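Local coordinates for SnoaL-like polyketide cyclase (Agrobacterium tumefaciens str. C58, PDB 3EHC), which is of unconfirmed function but belongs to the SnoaL-like polyketide cyclases of the NTF2 superfamily and may act on a polyketide-like substrate, at residues K120-I123 with E124-G128. Sequence-based numbering, arbitrary orientation.
Sequences KVAI and ERQLG. With SO4 (sulfate ion), chain G.
Gln126 folds back along the C-terminal alpha-helix and gives its side-chain NE2 to the backbone carbonyl of Ala122, with NE2 to O at 2.8 Å. The helix, 120-127, follows the last strand of the curved sheet of this NTF2-like fold. Ala122 O also takes the ordinary helical bond from Gln126 N at 3.2 Å, so one residue grips the same oxygen twice, from opposite faces of the carbonyl plane. The amide nitrogen stands above that plane rather than on a lone pair; with CG beside the backbone N (chi1 -74°), the extended chain brings the amide back to the preceding turn. NE2 bonds Gln97 O as well, tying the helix to strand 96-107.

One turn apart on another side of the helix, the side chain of Glu124 crosses that of Lys120, its OE2 resting against the aliphatic chain, 3.4 Å from Lys120 CE. The charged ends do not pair here: Lys120 NZ remains 4.4 Å from Glu124 OE2. NZ instead bonds Met87 O and forms a salt bridge with Glu124 OE1 of the second subunit, and the reciprocal bridge makes this face of the helix part of the dimer interface.

Ile123 and Leu127 share the apolar side of the helix, with CG2 of Ile123 4.3 Å from CG of Leu127, and both pack on Leu89 and Val91.

Arg125 lies against Val121, whose CG1 sits 3.4 Å above one face of the guanidinium, offset toward its rim. That methyl is directed there by lying anti to its own backbone N (chi1 -179°). A sulfate, probably from the crystallisation liquor and also held by Asn35 of the second subunit, receives a nearly straight bond (167°) from Arg125 NH2 to its O3 at 3.1 Å.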
loop_
_atom_site.group_PDB
_atom_site.type_symbol
_atom_site.label_atom_id
_atom_site.label_comp_id
_atom_site.label_asym_id
_atom_site.label_seq_id
_atom_site.Cartn_x
_atom_site.Cartn_y
_atom_site.Cartn_z
ATOM N N LYS B 120 1.320 -8.796 4.980
ATOM C CA LYS B 120 1.624 -10.140 5.391
ATOM C C LYS B 120 2.311 -10.154 6.741
ATOM O O LYS B 120 2.046 -11.049 7.545
ATOM C CB LYS B 120 2.456 -10.862 4.315
ATOM C CG LYS B 120 2.841 -12.284 4.666
ATOM C CD LYS B 120 3.246 -13.130 3.491
ATOM C CE LYS B 120 3.581 -14.543 3.948
ATOM N NZ LYS B 120 3.992 -15.432 2.841
ATOM N N VAL B 121 3.168 -9.162 7.003
ATOM C CA VAL B 121 3.899 -9.101 8.267
ATOM C C VAL B 121 2.930 -9.040 9.468
ATOM O O VAL B 121 3.211 -9.650 10.466
ATOM C CB VAL B 121 4.973 -7.958 8.269
ATOM C CG1 VAL B 121 5.730 -7.923 9.560
ATOM C CG2 VAL B 121 5.983 -8.158 7.096
ATOM N N ALA B 122 1.823 -8.296 9.345
ATOM C CA ALA B 122 0.790 -8.158 10.391
ATOM C C ALA B 122 0.193 -9.517 10.726
ATOM O O ALA B 122 0.003 -9.853 11.894
ATOM C CB ALA B 122 -0.324 -7.150 9.935
ATOM N N ILE B 123 -0.060 -10.315 9.691
ATOM C CA ILE B 123 -0.609 -11.655 9.881
ATOM C C ILE B 123 0.419 -12.586 10.559
ATOM O O ILE B 123 0.076 -13.333 11.464
ATOM C CB ILE B 123 -1.120 -12.304 8.553
ATOM C CG1 ILE B 123 -2.105 -11.387 7.825
ATOM C CG2 ILE B 123 -1.819 -13.731 8.841
ATOM C CD1 ILE B 123 -2.553 -11.962 6.409
ATOM N N GLU B 124 1.662 -12.550 10.088
ATOM C CA GLU B 124 2.754 -13.336 10.670
ATOM C C GLU B 124 2.895 -13.108 12.165
ATOM O O GLU B 124 3.026 -14.066 12.946
ATOM C CB GLU B 124 4.063 -13.035 9.915
ATOM C CG GLU B 124 4.125 -13.666 8.535
ATOM C CD GLU B 124 5.319 -13.171 7.646
ATOM O OE1 GLU B 124 6.014 -12.179 7.991
ATOM O OE2 GLU B 124 5.573 -13.786 6.596
ATOM N N ARG B 125 2.881 -11.837 12.541
ATOM C CA ARG B 125 2.928 -11.461 13.931
ATOM C C ARG B 125 1.798 -11.992 14.767
ATOM O O ARG B 125 2.020 -12.340 15.901
ATOM C CB ARG B 125 2.942 -9.947 14.054
ATOM C CG ARG B 125 4.281 -9.430 13.760
ATOM C CD ARG B 125 4.341 -7.957 13.927
ATOM N NE ARG B 125 5.558 -7.454 13.297
ATOM C CZ ARG B 125 5.689 -6.226 12.816
ATOM N NH1 ARG B 125 4.660 -5.375 12.881
ATOM N NH2 ARG B 125 6.848 -5.853 12.263
ATOM N N GLN B 126 0.588 -12.014 14.218
ATOM C CA GLN B 126 -0.570 -12.527 14.931
ATOM C C GLN B 126 -0.544 -14.036 15.155
ATOM O O GLN B 126 -1.089 -14.511 16.131
ATOM C CB GLN B 126 -1.846 -12.119 14.211
ATOM C CG GLN B 126 -2.148 -10.678 14.421
ATOM C CD GLN B 126 -3.183 -10.119 13.461
ATOM O OE1 GLN B 126 -4.401 -10.300 13.643
ATOM N NE2 GLN B 126 -2.707 -9.384 12.467
ATOM N N LEU B 127 0.096 -14.774 14.245
ATOM C CA LEU B 127 0.238 -16.213 14.368
ATOM C C LEU B 127 1.490 -16.608 15.154
ATOM O O LEU B 127 1.617 -17.757 15.593
ATOM C CB LEU B 127 0.317 -16.877 12.970
ATOM C CG LEU B 127 -0.764 -16.592 11.940
ATOM C CD1 LEU B 127 -0.588 -17.526 10.752
ATOM C CD2 LEU B 127 -2.166 -16.677 12.544
ATOM N N GLY B 128 2.410 -15.661 15.310
ATOM C CA GLY B 128 3.765 -15.941 15.759
ATOM C C GLY B 128 4.037 -15.809 17.243
ATOM O O GLY B 128 3.238 -15.453 18.086
ATOM O OXT GLY B 128 5.185 -16.038 17.635
HETATM S S SO4 G . 5.877 -1.721 11.591
HETATM O O1 SO4 G . 5.827 -1.322 13.012
HETATM O O2 SO4 G . 4.541 -2.125 11.134
HETATM O O3 SO4 G . 6.796 -2.841 11.387
HETATM O O4 SO4 G . 6.366 -0.598 10.791
#